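PDB 2DVZ: putative exported protein from Bordetella pertussis, which binds glutamate and probably acts as a periplasmic solute receptor that hands its carboxylate ligand to a transport system of the tripartite tricarboxylate type. Local coordinates for residues 41-46 / 264-269; 108-113 / 258-263; 119-124 / 208-213; 144-149 / 192-197. All blocks are in the same frame, centred on the assembly; numbering follows the deposited sequence.

Contact 1 of 4, residues 41-46 / 264-269; sequences TQRMSQ and VVALKD
The polar part of this contact is a salt bridge between R43 and D269: NE of R43 donates to OD2 of D269 over 2.8 Å, with an N-H...O angle of 157°. The oxygen lies at the edge of the guanidinium, close to its plane, but is met on its anti side, from well out of the carboxylate plane, and the carboxylate stands nearly upright to the guanidinium, the planes 87° apart. A water closes a second link, accepting from R43 NH2 and donating to D269 OD2, each at 3.0 Å. Q46 OE1 sits 3.5 Å above the guanidinium plane, over one face. D269 OD1 caps the next helix through K271 N, so the carboxylate serves both partners.

The apolar part is made by the aliphatic stem of R43, with A266. With CG of R43 anti to its backbone N (chi1 -177°), the arginine runs across A266, CG of R43 lying 3.7 Å from A266 CB, and NH2 of R43 reaches V265 CG1 at 3.9 Å. The selenomethionine M44 adds its CG, 3.8 Å from A266 CB.

Helix 32-48 thus packs on the C-terminal part of helix 253-267. R43 also touches V272 of helix 270-279, while M44 reaches M52 of strand 52-56 and, further back along helix 253-267, L259 and A263.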
loop_
_atom_site.group_PDB
_atom_site.type_symbol
_atom_site.label_atom_id
_atom_site.label_comp_id
_atom_site.label_asym_id
_atom_site.label_seq_id
_atom_site.Cartn_x
_atom_site.Cartn_y
_atom_site.Cartn_z
ATOM N N THR A 41 9.414 12.140 2.070
ATOM C CA THR A 41 10.472 12.430 3.067
ATOM C C THR A 41 11.652 13.237 2.484
ATOM O O THR A 41 12.242 14.068 3.170
ATOM C CB THR A 41 10.991 11.129 3.812
ATOM O OG1 THR A 41 11.632 10.211 2.903
ATOM C CG2 THR A 41 9.861 10.411 4.564
ATOM N N GLN A 42 12.001 12.996 1.221
ATOM C CA GLN A 42 12.987 13.840 0.514
ATOM C C GLN A 42 12.686 15.322 0.596
ATOM O O GLN A 42 13.586 16.125 0.837
ATOM C CB GLN A 42 13.071 13.474 -0.970
ATOM C CG GLN A 42 13.979 12.287 -1.235
ATOM C CD GLN A 42 15.390 12.590 -0.808
ATOM O OE1 GLN A 42 15.814 12.262 0.326
ATOM N NE2 GLN A 42 16.131 13.266 -1.696
ATOM N N ARG A 43 11.426 15.672 0.335
ATOM C CA ARG A 43 10.977 17.041 0.345
ATOM C C ARG A 43 10.732 17.549 1.776
ATOM O O ARG A 43 11.003 18.704 2.059
ATOM C CB ARG A 43 9.741 17.186 -0.562
ATOM C CG ARG A 43 9.185 18.599 -0.716
ATOM C CD ARG A 43 10.195 19.568 -1.345
ATOM N NE ARG A 43 9.715 20.965 -1.315
ATOM C CZ ARG A 43 9.725 21.761 -0.255
ATOM N NH1 ARG A 43 10.178 21.320 0.918
ATOM N NH2 ARG A 43 9.259 22.992 -0.360
HETATM N N MSE A 44 10.190 16.704 2.654
HETATM C CA MSE A 44 10.080 17.022 4.081
HETATM C C MSE A 44 11.455 17.370 4.650
HETATM O O MSE A 44 11.591 18.288 5.436
HETATM C CB MSE A 44 9.500 15.849 4.875
HETATM C CG MSE A 44 8.026 15.728 4.802
HETATM SE SE MSE A 44 7.390 14.193 5.824
HETATM C CE MSE A 44 7.715 14.772 7.671
ATOM N N SER A 45 12.466 16.637 4.209
ATOM C CA SER A 45 13.788 16.771 4.752
ATOM C C SER A 45 14.359 18.182 4.516
ATOM O O SER A 45 14.924 18.822 5.440
ATOM C CB SER A 45 14.658 15.697 4.140
ATOM O OG SER A 45 15.981 15.892 4.519
ATOM N N GLN A 46 14.173 18.659 3.279
ATOM C CA GLN A 46 14.488 20.029 2.865
ATOM C C GLN A 46 13.844 21.047 3.820
ATOM O O GLN A 46 14.475 22.015 4.238
ATOM C CB GLN A 46 14.035 20.239 1.408
ATOM C CG GLN A 46 14.104 21.713 0.933
ATOM C CD GLN A 46 13.495 21.960 -0.456
ATOM O OE1 GLN A 46 12.946 23.039 -0.712
ATOM N NE2 GLN A 46 13.588 20.971 -1.350
ATOM N N VAL A 264 2.864 18.660 5.413
ATOM C CA VAL A 264 1.926 19.577 4.777
ATOM C C VAL A 264 2.673 20.487 3.781
ATOM O O VAL A 264 2.210 20.678 2.650
ATOM C CB VAL A 264 1.058 20.390 5.818
ATOM C CG1 VAL A 264 0.415 21.655 5.184
ATOM C CG2 VAL A 264 -0.000 19.504 6.431
ATOM N N VAL A 265 3.839 20.986 4.150
ATOM C CA VAL A 265 4.608 21.781 3.200
ATOM C C VAL A 265 5.000 20.954 1.980
ATOM O O VAL A 265 4.835 21.410 0.834
ATOM C CB VAL A 265 5.895 22.443 3.839
ATOM C CG1 VAL A 265 6.852 22.919 2.746
ATOM C CG2 VAL A 265 5.514 23.585 4.771
ATOM N N ALA A 266 5.532 19.751 2.235
ATOM C CA ALA A 266 6.004 18.848 1.176
ATOM C C ALA A 266 4.917 18.475 0.165
ATOM O O ALA A 266 5.172 18.436 -1.055
ATOM C CB ALA A 266 6.593 17.589 1.798
ATOM N N LEU A 267 3.718 18.204 0.684
ATOM C CA LEU A 267 2.528 17.856 -0.113
ATOM C C LEU A 267 1.875 19.010 -0.892
ATOM O O LEU A 267 1.006 18.762 -1.737
ATOM C CB LEU A 267 1.480 17.109 0.736
ATOM C CG LEU A 267 1.958 15.784 1.344
ATOM C CD1 LEU A 267 1.061 15.336 2.508
ATOM C CD2 LEU A 267 2.159 14.665 0.285
ATOM N N LYS A 268 2.302 20.251 -0.603
ATOM C CA LYS A 268 1.980 21.413 -1.424
ATOM C C LYS A 268 3.038 21.645 -2.500
ATOM O O LYS A 268 2.888 22.530 -3.333
ATOM C CB LYS A 268 1.854 22.708 -0.589
ATOM C CG LYS A 268 1.247 22.565 0.800
ATOM C CD LYS A 268 -0.231 22.689 0.831
ATOM C CE LYS A 268 -0.624 24.018 1.504
ATOM N NZ LYS A 268 -1.079 23.807 2.904
ATOM N N ASP A 269 4.132 20.900 -2.479
ATOM C CA ASP A 269 5.158 21.131 -3.480
ATOM C C ASP A 269 4.676 20.608 -4.843
ATOM O O ASP A 269 4.246 19.442 -4.947
ATOM C CB ASP A 269 6.505 20.540 -3.074
ATOM C CG ASP A 269 7.559 20.724 -4.142
ATOM O OD1 ASP A 269 7.336 20.278 -5.270
ATOM O OD2 ASP A 269 8.606 21.324 -3.887
HETATM O O HOH W 1 7.377 23.754 -2.588
#

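Contact 2 of 4, residues 108-113 / 258-263; sequences PVTNFA and KLRDAA
Apolar contacts carry most of this interface between V109, T110 and F112 on the strand and L259, R260 and A263 on the helix. At chi1 174° V109 swings CG1 to the side of its carbonyl carbon, which sets this methyl 3.9 Å from L259 CB and 3.8 Å from the backbone N of R260. T110 turns its methyl inward, CG2 lying 3.6 Å from A263 CB. The same alanine methyl is approached obliquely by the F112 ring, whose CE1 is 4.1 Å from A263 CB.

R260 contributes its aliphatic part: CG rests 3.6 Å from V109 O and 3.8 Å from T110 CB, and the T110 and R260 side chains cross at about a right angle. No hydrogen bond joins the segments. The polar ends instead converge on a loop outside them, T110 OG1 bonding to N286 O and R260 NH2 to G285 O, with a further weak bond from R260 NE to N286 O.

A classic beta bulge, with V109 and T110 both opposite L245, lets these consecutive residues face the helix together. A second bulge puts F112 and A113 opposite Y243, a glutamate-binding residue. Strand and helix axes run only 12° from parallel and 7.7 Å apart at closest approach, as expected of a helix laid along a sheet in the alpha/beta lobes of periplasmic binding proteins.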
loop_
_atom_site.group_PDB
_atom_site.type_symbol
_atom_site.label_atom_id
_atom_site.label_comp_id
_atom_site.label_asym_id
_atom_site.label_seq_id
_atom_site.Cartn_x
_atom_site.Cartn_y
_atom_site.Cartn_z
ATOM N N PRO A 108 0.051 8.261 15.334
ATOM C CA PRO A 108 -0.068 8.773 13.950
ATOM C C PRO A 108 0.381 10.222 13.768
ATOM O O PRO A 108 0.141 11.061 14.626
ATOM C CB PRO A 108 -1.560 8.672 13.651
ATOM C CG PRO A 108 -2.075 7.681 14.655
ATOM C CD PRO A 108 -1.259 7.961 15.909
ATOM N N VAL A 109 1.040 10.501 12.639
ATOM C CA VAL A 109 1.447 11.846 12.333
ATOM C C VAL A 109 0.508 12.431 11.259
ATOM O O VAL A 109 -0.120 13.477 11.476
ATOM C CB VAL A 109 2.925 11.877 11.893
ATOM C CG1 VAL A 109 3.308 13.271 11.444
ATOM C CG2 VAL A 109 3.837 11.376 13.066
ATOM N N THR A 110 0.427 11.739 10.118
ATOM C CA THR A 110 -0.342 12.183 8.954
ATOM C C THR A 110 -0.393 11.120 7.852
ATOM O O THR A 110 0.553 10.331 7.647
ATOM C CB THR A 110 0.193 13.523 8.368
ATOM O OG1 THR A 110 -0.824 14.147 7.570
ATOM C CG2 THR A 110 1.462 13.304 7.546
ATOM N N ASN A 111 -1.529 11.103 7.166
ATOM C CA ASN A 111 -1.684 10.392 5.919
ATOM C C ASN A 111 -1.065 11.235 4.814
ATOM O O ASN A 111 -1.521 12.343 4.536
ATOM C CB ASN A 111 -3.174 10.120 5.695
ATOM C CG ASN A 111 -3.477 9.380 4.407
ATOM O OD1 ASN A 111 -2.617 9.170 3.547
ATOM N ND2 ASN A 111 -4.721 8.964 4.275
ATOM N N PHE A 112 0.006 10.715 4.209
ATOM C CA PHE A 112 0.620 11.319 3.026
ATOM C C PHE A 112 -0.324 11.318 1.834
ATOM O O PHE A 112 -0.580 12.356 1.196
ATOM C CB PHE A 112 1.845 10.540 2.582
ATOM C CG PHE A 112 3.052 10.679 3.486
ATOM C CD1 PHE A 112 3.117 11.679 4.478
ATOM C CD2 PHE A 112 4.153 9.822 3.307
ATOM C CE1 PHE A 112 4.263 11.823 5.299
ATOM C CE2 PHE A 112 5.332 9.977 4.116
ATOM C CZ PHE A 112 5.377 10.960 5.108
ATOM N N ALA A 113 -0.830 10.140 1.487
ATOM C CA ALA A 113 -1.605 10.039 0.240
ATOM C C ALA A 113 -2.572 8.896 0.274
ATOM O O ALA A 113 -2.317 7.810 0.847
ATOM C CB ALA A 113 -0.688 9.903 -0.962
ATOM N N LYS A 258 5.609 19.149 14.470
ATOM C CA LYS A 258 6.693 19.586 13.621
ATOM C C LYS A 258 6.740 18.787 12.329
ATOM O O LYS A 258 6.826 19.361 11.265
ATOM C CB LYS A 258 8.042 19.571 14.361
ATOM C CG LYS A 258 8.321 20.879 15.091
ATOM C CD LYS A 258 9.562 20.746 15.966
ATOM C CE LYS A 258 9.886 22.035 16.680
ATOM N NZ LYS A 258 10.567 21.806 17.995
ATOM N N LEU A 259 6.684 17.463 12.458
ATOM C CA LEU A 259 6.694 16.529 11.331
ATOM C C LEU A 259 5.494 16.710 10.412
ATOM O O LEU A 259 5.635 16.661 9.203
ATOM C CB LEU A 259 6.693 15.082 11.846
ATOM C CG LEU A 259 7.962 14.592 12.551
ATOM C CD1 LEU A 259 7.678 13.285 13.258
ATOM C CD2 LEU A 259 9.109 14.461 11.537
ATOM N N ARG A 260 4.318 16.897 10.992
ATOM C CA ARG A 260 3.108 17.054 10.225
ATOM C C ARG A 260 3.168 18.331 9.412
ATOM O O ARG A 260 2.786 18.347 8.230
ATOM C CB ARG A 260 1.863 17.083 11.118
ATOM C CG ARG A 260 0.619 16.798 10.305
ATOM C CD ARG A 260 -0.506 17.639 10.727
ATOM N NE ARG A 260 -1.477 17.759 9.641
ATOM C CZ ARG A 260 -2.360 18.738 9.517
ATOM N NH1 ARG A 260 -2.393 19.694 10.414
ATOM N NH2 ARG A 260 -3.196 18.753 8.498
ATOM N N ASP A 261 3.654 19.395 10.036
ATOM C CA ASP A 261 3.840 20.647 9.321
ATOM C C ASP A 261 4.749 20.523 8.102
ATOM O O ASP A 261 4.458 21.096 7.029
ATOM C CB ASP A 261 4.396 21.693 10.274
ATOM C CG ASP A 261 3.346 22.274 11.122
ATOM O OD1 ASP A 261 2.151 22.094 10.799
ATOM O OD2 ASP A 261 3.695 22.910 12.118
ATOM N N ALA A 262 5.857 19.798 8.278
ATOM C CA ALA A 262 6.770 19.558 7.178
ATOM C C ALA A 262 6.144 18.687 6.089
ATOM O O ALA A 262 6.494 18.854 4.915
ATOM C CB ALA A 262 8.060 18.942 7.666
ATOM N N ALA A 263 5.279 17.742 6.486
ATOM C CA ALA A 263 4.515 16.896 5.547
ATOM C C ALA A 263 3.574 17.765 4.721
ATOM O O ALA A 263 3.525 17.646 3.482
ATOM C CB ALA A 263 3.715 15.790 6.290
#

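Contact 3 of 4, residues 119-124 / 208-213; sequences VAVNPK and KLRAMA
Strands 119-121 and 210-213 pair antiparallel, their axes 4.4 Å apart at closest approach and twisted to 142°. V121 and R210 form a hydrogen-bonded pair, V121 N to R210 O at 2.7 Å and R210 N to V121 O at 2.9 Å. Next comes the non-hydrogen-bonded pair A120 and A211, then a classic beta bulge: V119 faces both M212 and A213, its O taking M212 N at 2.7 Å and its N giving to A213 O at 3.0 Å. The bulge shifts the register by one residue within the sheet that also holds strand 192-196.

The side chains of V119, V121 and M212, a selenomethionine, pack against F133 of helix 130-138. V119 CG1 is 4.0 Å from M212 CB, and the V121 side chain crosses that of M212 at about a right angle, V121 CG1 to M212 CG 4.2 Å. A120 and A211 point to the other face, where L209 and A211 meet I204 of helix 197-205.

The R210 side chain bends at chi3 (68°) and brings its guanidinium to P123, past the end of the paired strand 119-121. Its NH2 donates to P123 O at 2.8 Å, coming from above the carbonyl plane, while NE bonds to A127 O. N122 OD1 accepts from K124 N in an Asx turn.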
loop_
_atom_site.group_PDB
_atom_site.type_symbol
_atom_site.label_atom_id
_atom_site.label_comp_id
_atom_site.label_asym_id
_atom_site.label_seq_id
_atom_site.Cartn_x
_atom_site.Cartn_y
_atom_site.Cartn_z
ATOM N N VAL A 119 -5.438 -4.350 -10.508
ATOM C CA VAL A 119 -5.174 -5.725 -10.949
ATOM C C VAL A 119 -4.621 -5.636 -12.382
ATOM O O VAL A 119 -5.250 -5.071 -13.286
ATOM C CB VAL A 119 -6.392 -6.722 -10.767
ATOM C CG1 VAL A 119 -7.661 -6.300 -11.547
ATOM C CG2 VAL A 119 -5.994 -8.173 -11.089
ATOM N N ALA A 120 -3.417 -6.170 -12.570
ATOM C CA ALA A 120 -2.798 -6.118 -13.854
ATOM C C ALA A 120 -2.370 -7.515 -14.316
ATOM O O ALA A 120 -2.270 -8.488 -13.499
ATOM C CB ALA A 120 -1.604 -5.125 -13.846
ATOM N N VAL A 121 -2.178 -7.625 -15.633
ATOM C CA VAL A 121 -1.773 -8.882 -16.224
ATOM C C VAL A 121 -0.496 -8.699 -17.053
ATOM O O VAL A 121 -0.164 -7.602 -17.530
ATOM C CB VAL A 121 -2.921 -9.637 -17.016
ATOM C CG1 VAL A 121 -4.044 -10.013 -16.128
ATOM C CG2 VAL A 121 -3.443 -8.831 -18.218
ATOM N N ASN A 122 0.230 -9.785 -17.188
ATOM C CA ASN A 122 1.245 -9.848 -18.220
ATOM C C ASN A 122 0.551 -9.652 -19.601
ATOM O O ASN A 122 -0.524 -10.195 -19.829
ATOM C CB ASN A 122 2.028 -11.183 -18.131
ATOM C CG ASN A 122 3.110 -11.284 -19.179
ATOM O OD1 ASN A 122 2.837 -11.616 -20.347
ATOM N ND2 ASN A 122 4.333 -10.972 -18.792
ATOM N N PRO A 123 1.170 -8.894 -20.518
ATOM C CA PRO A 123 0.499 -8.591 -21.794
ATOM C C PRO A 123 0.150 -9.790 -22.683
ATOM O O PRO A 123 -0.786 -9.704 -23.515
ATOM C CB PRO A 123 1.485 -7.670 -22.498
ATOM C CG PRO A 123 2.455 -7.163 -21.388
ATOM C CD PRO A 123 2.521 -8.305 -20.435
ATOM N N LYS A 124 0.832 -10.915 -22.519
ATOM C CA LYS A 124 0.443 -12.123 -23.249
ATOM C C LYS A 124 -0.858 -12.763 -22.711
ATOM O O LYS A 124 -1.394 -13.698 -23.338
ATOM C CB LYS A 124 1.583 -13.138 -23.282
ATOM C CG LYS A 124 2.801 -12.707 -24.159
ATOM C CD LYS A 124 2.519 -12.917 -25.670
ATOM C CE LYS A 124 3.762 -12.866 -26.528
ATOM N NZ LYS A 124 4.409 -11.524 -26.616
ATOM N N LYS A 208 4.405 -2.926 -20.442
ATOM C CA LYS A 208 4.964 -4.210 -19.930
ATOM C C LYS A 208 3.987 -4.964 -19.016
ATOM O O LYS A 208 4.176 -6.165 -18.773
ATOM C CB LYS A 208 6.293 -4.041 -19.170
ATOM C CG LYS A 208 7.495 -3.353 -19.877
ATOM C CD LYS A 208 7.617 -3.698 -21.348
ATOM C CE LYS A 208 9.098 -3.730 -21.835
ATOM N NZ LYS A 208 10.044 -2.760 -21.159
ATOM N N LEU A 209 3.004 -4.237 -18.465
ATOM C CA LEU A 209 1.814 -4.830 -17.860
ATOM C C LEU A 209 0.599 -4.169 -18.467
ATOM O O LEU A 209 0.702 -3.026 -18.917
ATOM C CB LEU A 209 1.770 -4.641 -16.323
ATOM C CG LEU A 209 2.806 -5.396 -15.450
ATOM C CD1 LEU A 209 2.771 -4.873 -14.008
ATOM C CD2 LEU A 209 2.653 -6.915 -15.516
ATOM N N ARG A 210 -0.539 -4.891 -18.445
ATOM C CA ARG A 210 -1.854 -4.346 -18.803
ATOM C C ARG A 210 -2.753 -4.350 -17.576
ATOM O O ARG A 210 -3.007 -5.403 -16.983
ATOM C CB ARG A 210 -2.488 -5.143 -19.980
ATOM C CG ARG A 210 -4.014 -5.026 -20.156
ATOM C CD ARG A 210 -4.538 -5.380 -21.649
ATOM N NE ARG A 210 -4.353 -6.815 -21.921
ATOM C CZ ARG A 210 -3.360 -7.374 -22.613
ATOM N NH1 ARG A 210 -2.442 -6.643 -23.222
ATOM N NH2 ARG A 210 -3.311 -8.704 -22.692
ATOM N N ALA A 211 -3.254 -3.168 -17.217
ATOM C CA ALA A 211 -4.141 -3.020 -16.074
ATOM C C ALA A 211 -5.591 -3.376 -16.445
ATOM O O ALA A 211 -6.122 -2.908 -17.467
ATOM C CB ALA A 211 -4.055 -1.601 -15.554
HETATM N N MSE A 212 -6.219 -4.206 -15.624
HETATM C CA MSE A 212 -7.574 -4.629 -15.896
HETATM C C MSE A 212 -8.630 -3.784 -15.220
HETATM O O MSE A 212 -9.707 -3.563 -15.786
HETATM C CB MSE A 212 -7.770 -6.126 -15.554
HETATM C CG MSE A 212 -7.007 -7.067 -16.492
HETATM SE SE MSE A 212 -7.597 -7.076 -18.390
HETATM C CE MSE A 212 -6.490 -5.643 -19.089
ATOM N N ALA A 213 -8.327 -3.357 -13.993
ATOM C CA ALA A 213 -9.182 -2.475 -13.187
ATOM C C ALA A 213 -8.323 -1.782 -12.137
ATOM O O ALA A 213 -7.271 -2.277 -11.780
ATOM C CB ALA A 213 -10.292 -3.265 -12.509
#

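Contact 4 of 4, residues 144-149 / 192-197; sequences YSYGSS and LIFDNL. With GLU (glutamic acid), chain G.
L192 opens the pairing with strand 145-148: its N donates to S145 O at 3.1 Å. Its O takes G147 N at 3.2 Å, and the CA-H of Y146 points at the same oxygen. The side chain packs beside that of Y146, L192 CB to Y146 CB 3.7 Å, and L192 CD1 lies 4.1 Å from Y144 CD1.

I193 points to the other face, where G147 has no side chain, and its CG1 passes 3.8 Å from G147 O. This oxygen is held from the next residue, F194 N to G147 O being 3.2 Å. The strands are parallel neighbours in an alpha/beta arrangement: helix 154-166 links strand 145-148 to 171-174 on its far side, and helix 178-187 leads back to 192-196.

F194 turns its edge to the face of the Y146 ring, a T-shaped stack with centroids 4.9 Å apart and planes at 75°. Y146 has CG between its backbone N and carbonyl carbon (chi1 77°), which turns the ring to F194, while its OH bonds to E160.

D195 accepts weakly from N196 N through OD1, which also takes the S178 hydroxyl into a bond, and its OD2 is bonded to S199 and S200. At the C-terminal ends of the strands lies the bound glutamate: N196 lines the pocket, and across from it S149 OG accepts from the amino N of the ligand at 2.6 Å.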
loop_
_atom_site.group_PDB
_atom_site.type_symbol
_atom_site.label_atom_id
_atom_site.label_comp_id
_atom_site.label_asym_id
_atom_site.label_seq_id
_atom_site.Cartn_x
_atom_site.Cartn_y
_atom_site.Cartn_z
ATOM N N TYR A 144 -3.890 -20.133 -13.318
ATOM C CA TYR A 144 -3.146 -18.875 -13.322
ATOM C C TYR A 144 -2.706 -18.597 -11.896
ATOM O O TYR A 144 -3.366 -19.018 -10.923
ATOM C CB TYR A 144 -4.021 -17.717 -13.840
ATOM C CG TYR A 144 -4.181 -17.711 -15.357
ATOM C CD1 TYR A 144 -3.190 -17.155 -16.163
ATOM C CD2 TYR A 144 -5.300 -18.269 -15.980
ATOM C CE1 TYR A 144 -3.297 -17.137 -17.544
ATOM C CE2 TYR A 144 -5.412 -18.272 -17.364
ATOM C CZ TYR A 144 -4.408 -17.688 -18.141
ATOM O OH TYR A 144 -4.472 -17.616 -19.522
ATOM N N SER A 145 -1.610 -17.869 -11.777
ATOM C CA SER A 145 -1.156 -17.416 -10.483
ATOM C C SER A 145 -0.970 -15.893 -10.443
ATOM O O SER A 145 -0.821 -15.211 -11.476
ATOM C CB SER A 145 0.153 -18.108 -10.149
ATOM O OG SER A 145 1.127 -17.617 -11.053
ATOM N N TYR A 146 -0.985 -15.373 -9.226
ATOM C CA TYR A 146 -0.891 -13.953 -9.002
ATOM C C TYR A 146 0.102 -13.715 -7.897
ATOM O O TYR A 146 0.238 -14.542 -6.987
ATOM C CB TYR A 146 -2.262 -13.361 -8.643
ATOM C CG TYR A 146 -2.790 -13.582 -7.221
ATOM C CD1 TYR A 146 -2.522 -12.651 -6.183
ATOM C CD2 TYR A 146 -3.615 -14.676 -6.925
ATOM C CE1 TYR A 146 -3.048 -12.831 -4.883
ATOM C CE2 TYR A 146 -4.142 -14.864 -5.637
ATOM C CZ TYR A 146 -3.869 -13.930 -4.624
ATOM O OH TYR A 146 -4.426 -14.129 -3.361
ATOM N N GLY A 147 0.775 -12.578 -7.991
ATOM C CA GLY A 147 1.718 -12.129 -7.015
ATOM C C GLY A 147 1.102 -11.089 -6.111
ATOM O O GLY A 147 0.178 -10.359 -6.499
ATOM N N SER A 148 1.612 -11.077 -4.876
ATOM C CA SER A 148 1.294 -10.100 -3.859
ATOM C C SER A 148 2.594 -9.594 -3.190
ATOM O O SER A 148 3.723 -10.050 -3.483
ATOM C CB SER A 148 0.360 -10.724 -2.822
ATOM O OG SER A 148 1.087 -11.553 -1.911
ATOM N N SER A 149 2.418 -8.639 -2.283
ATOM C CA SER A 149 3.520 -8.067 -1.501
ATOM C C SER A 149 3.729 -8.800 -0.181
ATOM O O SER A 149 4.524 -8.349 0.620
ATOM C CB SER A 149 3.214 -6.605 -1.175
ATOM O OG SER A 149 2.044 -6.529 -0.342
ATOM N N LEU A 192 -0.601 -12.731 -13.339
ATOM C CA LEU A 192 -1.377 -11.667 -12.711
ATOM C C LEU A 192 -0.572 -11.039 -11.577
ATOM O O LEU A 192 0.321 -11.678 -10.985
ATOM C CB LEU A 192 -2.705 -12.219 -12.127
ATOM C CG LEU A 192 -3.940 -12.578 -12.981
ATOM C CD1 LEU A 192 -3.703 -13.569 -14.180
ATOM C CD2 LEU A 192 -5.061 -13.084 -12.079
ATOM N N ILE A 193 -0.899 -9.790 -11.274
ATOM C CA ILE A 193 -0.391 -9.135 -10.086
ATOM C C ILE A 193 -1.497 -8.315 -9.491
ATOM O O ILE A 193 -2.244 -7.651 -10.208
ATOM C CB ILE A 193 0.872 -8.278 -10.356
ATOM C CG1 ILE A 193 1.545 -7.853 -9.029
ATOM C CG2 ILE A 193 0.590 -7.099 -11.338
ATOM C CD1 ILE A 193 2.752 -7.003 -9.160
ATOM N N PHE A 194 -1.635 -8.398 -8.170
ATOM C CA PHE A 194 -2.452 -7.437 -7.437
ATOM C C PHE A 194 -1.488 -6.463 -6.807
ATOM O O PHE A 194 -0.614 -6.872 -6.048
ATOM C CB PHE A 194 -3.290 -8.156 -6.391
ATOM C CG PHE A 194 -4.437 -8.930 -6.977
ATOM C CD1 PHE A 194 -5.716 -8.360 -7.047
ATOM C CD2 PHE A 194 -4.249 -10.219 -7.478
ATOM C CE1 PHE A 194 -6.769 -9.075 -7.614
ATOM C CE2 PHE A 194 -5.327 -10.948 -8.072
ATOM C CZ PHE A 194 -6.565 -10.378 -8.134
ATOM N N ASP A 195 -1.604 -5.185 -7.161
ATOM C CA ASP A 195 -0.687 -4.185 -6.666
ATOM C C ASP A 195 -1.370 -2.886 -6.234
ATOM O O ASP A 195 -2.569 -2.655 -6.503
ATOM C CB ASP A 195 0.384 -3.873 -7.719
ATOM C CG ASP A 195 1.649 -3.289 -7.114
ATOM O OD1 ASP A 195 1.768 -3.273 -5.863
ATOM O OD2 ASP A 195 2.528 -2.845 -7.886
ATOM N N ASN A 196 -0.583 -2.072 -5.523
ATOM C CA ASN A 196 -0.886 -0.686 -5.298
ATOM C C ASN A 196 -0.343 -0.046 -6.542
ATOM O O ASN A 196 0.728 -0.403 -7.020
ATOM C CB ASN A 196 -0.174 -0.133 -4.035
ATOM C CG ASN A 196 -0.096 -1.170 -2.859
ATOM O OD1 ASN A 196 0.997 -1.627 -2.513
ATOM N ND2 ASN A 196 -1.227 -1.526 -2.274
ATOM N N LEU A 197 -1.088 0.909 -7.075
ATOM C CA LEU A 197 -0.824 1.435 -8.417
ATOM C C LEU A 197 0.586 2.023 -8.668
ATOM O O LEU A 197 1.193 1.687 -9.678
ATOM C CB LEU A 197 -2.001 2.340 -8.881
ATOM C CG LEU A 197 -2.047 2.891 -10.329
ATOM C CD1 LEU A 197 -1.703 1.820 -11.451
ATOM C CD2 LEU A 197 -3.387 3.575 -10.563
HETATM N N GLU G . 1.190 -4.060 0.072
HETATM C CA GLU G . 1.731 -2.846 0.713
HETATM C C GLU G . 0.630 -1.917 1.196
HETATM O O GLU G . 0.444 -0.775 0.762
HETATM C CB GLU G . 2.751 -2.163 -0.193
HETATM C CG GLU G . 3.726 -3.168 -0.833
HETATM C CD GLU G . 5.087 -2.607 -1.118
HETATM O OE1 GLU G . 5.288 -1.418 -0.791
HETATM O OE2 GLU G . 5.982 -3.358 -1.648
HETATM O OXT GLU G . -0.096 -2.307 2.124
#

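Contacts 1 and 2 share helix 253-267 and touch through M44; their centres are 9 Å apart. Contact 1 is partly buried, and its chemistry is correspondingly mixed, a salt bridge with a bridging water beside apolar packing on an alanine. Contact 2 is buried and apolar between its segments. On the opposite side of the chain's centre from contact 2, contacts 3 and 4 are buried strand pairings, one antiparallel and bulged, the other parallel, joined where A120 O probably accepts from I193 N. Strand 106-121 carries both contact 2 and contact 3, whose centres lie about 33 Å apart, and so ties the two lobes together. Contact 4 alone of the four includes residues that bind glutamate.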